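Local coordinates for glycosyl hydrolases family 2, sugar binding domain protein (Bacteroides uniformis str. 3978 T3 ii, PDB 6D1P), which is a gut-bacterial beta-glucuronidase of glycosyl hydrolase family 2, and so probably cleaves glucuronic acid from glucuronides by hydrolysing O-glycosidic bonds, at residues Phe751-Cys756 against Gly771-Gln776; Glu760-Asn765 against Ile784-Gln789. One frame throughout, in Å; residues are numbered along the deposited sequence.

Contact 1: Phe751-Cys756 against Gly771-Gln776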
# COMPACT_ATOMS: atom_id res chain seq x y z
N PHE A 751 4.44 22.36 13.95
CA PHE A 751 4.17 20.93 13.91
C PHE A 751 5.04 20.20 14.93
O PHE A 751 6.24 20.46 15.06
CB PHE A 751 4.44 20.36 12.51
CG PHE A 751 3.27 20.46 11.60
CD1 PHE A 751 2.14 19.69 11.82
CD2 PHE A 751 3.28 21.35 10.52
CE1 PHE A 751 1.02 19.80 10.98
CE2 PHE A 751 2.20 21.44 9.67
CZ PHE A 751 1.05 20.66 9.90
N ILE A 752 4.41 19.28 15.65
CA ILE A 752 5.09 18.41 16.60
C ILE A 752 4.76 16.98 16.22
O ILE A 752 3.63 16.68 15.82
CB ILE A 752 4.66 18.74 18.05
CG1 ILE A 752 5.21 20.10 18.45
CG2 ILE A 752 5.23 17.74 19.02
CD1 ILE A 752 4.45 20.71 19.61
N GLU A 753 5.76 16.10 16.33
CA GLU A 753 5.66 14.69 15.97
C GLU A 753 5.94 13.77 17.15
O GLU A 753 6.89 13.99 17.90
CB GLU A 753 6.64 14.33 14.86
CG GLU A 753 6.40 15.10 13.60
CD GLU A 753 7.42 14.77 12.56
OE1 GLU A 753 8.42 14.12 12.92
OE2 GLU A 753 7.23 15.16 11.39
N PHE A 754 5.16 12.71 17.28
CA PHE A 754 5.33 11.75 18.34
C PHE A 754 5.87 10.43 17.81
O PHE A 754 5.60 10.02 16.68
CB PHE A 754 4.00 11.51 19.06
CG PHE A 754 3.47 12.72 19.76
CD1 PHE A 754 2.40 13.42 19.23
CD2 PHE A 754 4.04 13.15 20.96
CE1 PHE A 754 1.88 14.54 19.89
CE2 PHE A 754 3.53 14.27 21.63
CZ PHE A 754 2.44 14.96 21.09
N GLY A 755 6.68 9.77 18.64
CA GLY A 755 7.17 8.44 18.35
C GLY A 755 7.09 7.60 19.60
O GLY A 755 6.82 8.10 20.69
N CYS A 756 7.36 6.30 19.44
CA CYS A 756 7.22 5.41 20.58
C CYS A 756 8.01 4.12 20.34
O CYS A 756 8.01 3.59 19.23
CB CYS A 756 5.73 5.10 20.81
SG CYS A 756 5.42 4.10 22.23
N GLY A 771 -5.30 12.25 18.72
CA GLY A 771 -5.07 11.01 18.01
C GLY A 771 -4.29 11.21 16.72
O GLY A 771 -4.53 10.50 15.73
N SER A 772 -3.37 12.17 16.72
CA SER A 772 -2.56 12.49 15.55
C SER A 772 -1.08 12.38 15.90
O SER A 772 -0.63 12.94 16.91
CB SER A 772 -2.87 13.89 15.02
OG SER A 772 -4.23 13.98 14.66
N ARG A 773 -0.34 11.66 15.05
CA ARG A 773 1.10 11.50 15.19
C ARG A 773 1.85 12.80 14.92
O ARG A 773 2.92 13.03 15.51
CB ARG A 773 1.58 10.41 14.22
CG ARG A 773 3.04 10.04 14.40
CD ARG A 773 3.55 9.11 13.32
NE ARG A 773 4.09 9.83 12.17
CZ ARG A 773 5.25 10.49 12.18
NH1 ARG A 773 6.00 10.52 13.29
NH2 ARG A 773 5.65 11.12 11.09
N ARG A 774 1.34 13.62 14.00
CA ARG A 774 1.90 14.93 13.71
C ARG A 774 0.79 15.97 13.69
O ARG A 774 -0.23 15.79 13.02
CB ARG A 774 2.65 14.94 12.37
CG ARG A 774 3.20 16.30 12.02
CD ARG A 774 3.71 16.27 10.61
NE ARG A 774 4.70 15.22 10.49
CZ ARG A 774 4.87 14.46 9.41
NH1 ARG A 774 4.13 14.63 8.32
NH2 ARG A 774 5.81 13.53 9.43
N ILE A 775 0.99 17.07 14.41
CA ILE A 775 -0.06 18.06 14.58
C ILE A 775 0.60 19.37 15.00
O ILE A 775 1.53 19.38 15.82
CB ILE A 775 -1.11 17.57 15.62
CG1 ILE A 775 -2.24 18.55 15.81
CG2 ILE A 775 -0.47 17.33 16.95
CD1 ILE A 775 -3.37 17.99 16.68
N GLN A 776 0.11 20.47 14.44
CA GLN A 776 0.55 21.78 14.89
C GLN A 776 0.16 22.01 16.35
O GLN A 776 -0.91 21.60 16.79
CB GLN A 776 -0.07 22.88 14.04
CG GLN A 776 0.52 22.96 12.65
CD GLN A 776 -0.17 24.04 11.85
OE1 GLN A 776 -0.85 24.91 12.41
NE2 GLN A 776 -0.04 23.98 10.53

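Contact 2: Glu760-Asn765 against Ile784-Gln789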
# COMPACT_ATOMS: atom_id res chain seq x y z
N GLU A 760 2.67 0.48 18.21
CA GLU A 760 1.23 0.39 18.28
C GLU A 760 0.63 1.03 19.52
O GLU A 760 -0.60 1.11 19.62
CB GLU A 760 0.78 -1.07 18.23
CG GLU A 760 1.21 -1.76 16.95
CD GLU A 760 1.00 -3.25 17.03
OE1 GLU A 760 -0.17 -3.68 16.98
OE2 GLU A 760 2.01 -3.99 17.15
N ALA A 761 1.45 1.50 20.46
CA ALA A 761 0.90 2.08 21.68
C ALA A 761 0.20 3.40 21.39
O ALA A 761 -0.89 3.65 21.92
CB ALA A 761 2.02 2.26 22.71
N LEU A 762 0.79 4.25 20.56
CA LEU A 762 0.20 5.57 20.31
C LEU A 762 -1.13 5.43 19.59
O LEU A 762 -1.22 4.74 18.57
CB LEU A 762 1.15 6.44 19.50
CG LEU A 762 2.45 6.82 20.22
CD1 LEU A 762 3.30 7.74 19.37
CD2 LEU A 762 2.13 7.45 21.58
N LEU A 763 -2.17 6.09 20.12
CA LEU A 763 -3.44 6.21 19.41
C LEU A 763 -3.22 7.23 18.31
O LEU A 763 -3.22 8.44 18.56
CB LEU A 763 -4.56 6.64 20.35
CG LEU A 763 -5.81 7.12 19.57
CD1 LEU A 763 -6.69 5.93 19.13
CD2 LEU A 763 -6.65 8.24 20.27
N ARG A 764 -3.03 6.78 17.08
CA ARG A 764 -2.77 7.73 16.03
C ARG A 764 -3.69 7.47 14.85
O ARG A 764 -4.58 6.61 14.89
CB ARG A 764 -1.29 7.70 15.61
CG ARG A 764 -0.75 6.36 15.17
CD ARG A 764 0.79 6.44 15.20
NE ARG A 764 1.43 5.13 15.06
CZ ARG A 764 2.20 4.78 14.03
NH1 ARG A 764 2.44 5.65 13.05
NH2 ARG A 764 2.75 3.57 13.99
N ASN A 765 -3.47 8.27 13.80
CA ASN A 765 -4.26 8.27 12.56
C ASN A 765 -5.76 8.36 12.83
O ASN A 765 -6.57 7.67 12.20
CB ASN A 765 -3.93 7.04 11.70
CG ASN A 765 -2.46 6.93 11.41
OD1 ASN A 765 -1.76 7.93 11.21
ND2 ASN A 765 -1.96 5.71 11.41
N ILE A 784 -1.17 13.54 22.75
CA ILE A 784 -1.54 12.30 22.09
C ILE A 784 -1.87 11.26 23.15
O ILE A 784 -1.25 11.22 24.21
CB ILE A 784 -0.41 11.82 21.16
CG1 ILE A 784 -0.86 10.59 20.37
CG2 ILE A 784 0.87 11.61 21.95
CD1 ILE A 784 -0.08 10.35 19.11
N ARG A 785 -2.87 10.43 22.86
CA ARG A 785 -3.24 9.33 23.74
C ARG A 785 -2.34 8.12 23.53
O ARG A 785 -1.91 7.82 22.41
CB ARG A 785 -4.70 8.94 23.51
CG ARG A 785 -5.66 9.83 24.24
CD ARG A 785 -7.05 9.72 23.66
NE ARG A 785 -7.88 10.84 24.12
CZ ARG A 785 -9.11 11.09 23.68
NH1 ARG A 785 -9.67 10.31 22.77
NH2 ARG A 785 -9.78 12.14 24.16
N VAL A 786 -2.07 7.41 24.63
CA VAL A 786 -1.20 6.23 24.67
C VAL A 786 -2.00 5.08 25.25
O VAL A 786 -2.67 5.24 26.27
CB VAL A 786 0.06 6.49 25.50
CG1 VAL A 786 1.05 5.34 25.35
CG2 VAL A 786 0.70 7.80 25.09
N ASN A 787 -1.94 3.91 24.62
CA ASN A 787 -2.76 2.80 25.09
C ASN A 787 -2.15 2.22 26.36
O ASN A 787 -0.96 1.91 26.39
CB ASN A 787 -2.92 1.72 24.03
CG ASN A 787 -3.94 0.67 24.44
OD1 ASN A 787 -3.62 -0.28 25.14
ND2 ASN A 787 -5.19 0.87 24.04
N LYS A 788 -2.98 2.07 27.40
CA LYS A 788 -2.48 1.67 28.71
C LYS A 788 -1.88 0.27 28.68
O LYS A 788 -0.80 0.04 29.24
CB LYS A 788 -3.60 1.75 29.75
CG LYS A 788 -3.41 2.81 30.83
CD LYS A 788 -4.58 2.81 31.81
CE LYS A 788 -4.49 3.97 32.79
NZ LYS A 788 -5.78 4.20 33.50
N GLN A 789 -2.56 -0.67 28.02
CA GLN A 789 -2.09 -2.06 27.95
C GLN A 789 -0.64 -2.15 27.50
O GLN A 789 0.13 -2.96 28.02
CB GLN A 789 -2.98 -2.86 27.00
CG GLN A 789 -4.39 -3.15 27.52
CD GLN A 789 -5.35 -3.52 26.39
OE1 GLN A 789 -5.88 -2.64 25.70
NE2 GLN A 789 -5.57 -4.82 26.18

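Contact 1: Phe751-Cys756 against Gly771-Gln776
Ile752 and Ile775 hold each other by a reciprocal pair of backbone hydrogen bonds, Ile752 N to Ile775 O at 2.9 Å and Ile775 N to Ile752 O at 3.0 Å. They set the register of an antiparallel pairing in which Phe751 meets Gln776 and Glu753 meets Arg774 at non-hydrogen-bonded positions. The directions of strands 751-756 and 774-776 differ by 154°, and a bond from Phe754 N to Arg773 O (2.9 Å) continues the pairing just beyond the shorter strand. Strand 774-776 thereby forms one border of a four-stranded antiparallel sheet, while strand 793-799 pairs with 751-756 on its other side.

Phe751, Glu753, Arg774 and Gln776 share one face of this sheet. With CG of Phe751 anti to its carbonyl carbon (chi1 -87°), the ring reaches across to the neighbouring strand. There Gln776 CG stands over the ring centre in a CH-pi contact, 3.5 Å from the Phe751 centroid and only 6° off the ring normal. The Gln776 amide is turned nearly perpendicular to the ring and uses OE1 to accept a hydrogen bond from Arg521. Phe751 CD1 also touches Arg774 CG at 3.6 Å. Replacing Phe751 by an alanine would probably leave Gln776 CG without the aromatic surface it rests on and Arg774's aliphatic stem less confined.

Glu753 and Arg774 run side by side, and one oxygen, Glu753 OE2, takes both Arg774 NE (2.7 Å) and NH2 (2.9 Å). The salt bridge is close, yet its N-H bonds are bent and weak. Arg773 and Arg774 both also form salt bridges with Asp82, which lies within the potassium-binding Asp77-Val83 segment. The paired carboxylates and guanidiniums thus probably tie this sheet border electrostatically to a distant part of the chain.

Contact 2: Glu760-Asn765 against Ile784-Gln789
Leu762 lies opposite Val786 in a single backbone bridge, flanked by two hydrogen bonds that dock 760-765 onto strand 784-787. Asn787 N donates to Ala761 O at 2.9 Å. Leu763 N gives the second bond, to Arg785 O, also at 2.9 Å. Residue numbers rise in opposite directions along the two backbones, so Ala761 to Leu763 follow the strand like a short extra edge.

Apolar contacts fill one flank. Leu762 and Val786 point the same way, and Leu762 CD2 rests on Val786 CG2 at 3.8 Å. From the same leucine, CB meets Ile784 CD1 at 4.1 Å, while Ala761 CB makes a looser contact with Val786 CG1, at 4.2 Å. Leu762 and Ile784 both also touch Phe754, and Leu762 reaches Cys756 as well. This is packing between the layers of a beta-sandwich: strand 781-787 borders a three-stranded antiparallel sheet, pairing with 730-738, and the loop leaving strand 751-756 of the facing sheet passes along its other margin.

A mixed aliphatic and polar contact occupies the flank away from that interior. Leu763 and Arg785 lie alongside one another, Leu763 CD2 reaching Arg785 CD at 3.7 Å. Leu763 CG is anti to the backbone N (chi1 165°), which lays the isobutyl group along the extended arginine chain, so that Arg785 contributes methylenes here while its NH2 makes a weak hydrogen bond to Gln770.

At the end of the strand, Asn787 CB packs on Ala761 O at 3.5 Å, and Asn787 OD1 weakly accepts Gln789 N at 3.1 Å in an Asx turn as the chain leaves the strand.

How the contacts relate
Contacts 1 and 2 draw on the two sheets of one sandwich, with centres 11 Å apart. Phe754 CG against Ile784 CG2 (3.6 Å) and Cys756 CB against Leu762 CG (3.7 Å) join them through the apolar interior. Both are partly buried, but they differ in character. Contact 1 is a true strand pairing whose outward face carries charge towards Asp82; contact 2 has a single bridge between loop and strand, and its side chains meet mainly through hydrocarbon. Their segments alternate along the chain: 760-765 belongs to the loop between the strands of contact 1, and strand 781-787 follows 774-776, so the chain leaving one sheet lines the margin of the other before returning to its own.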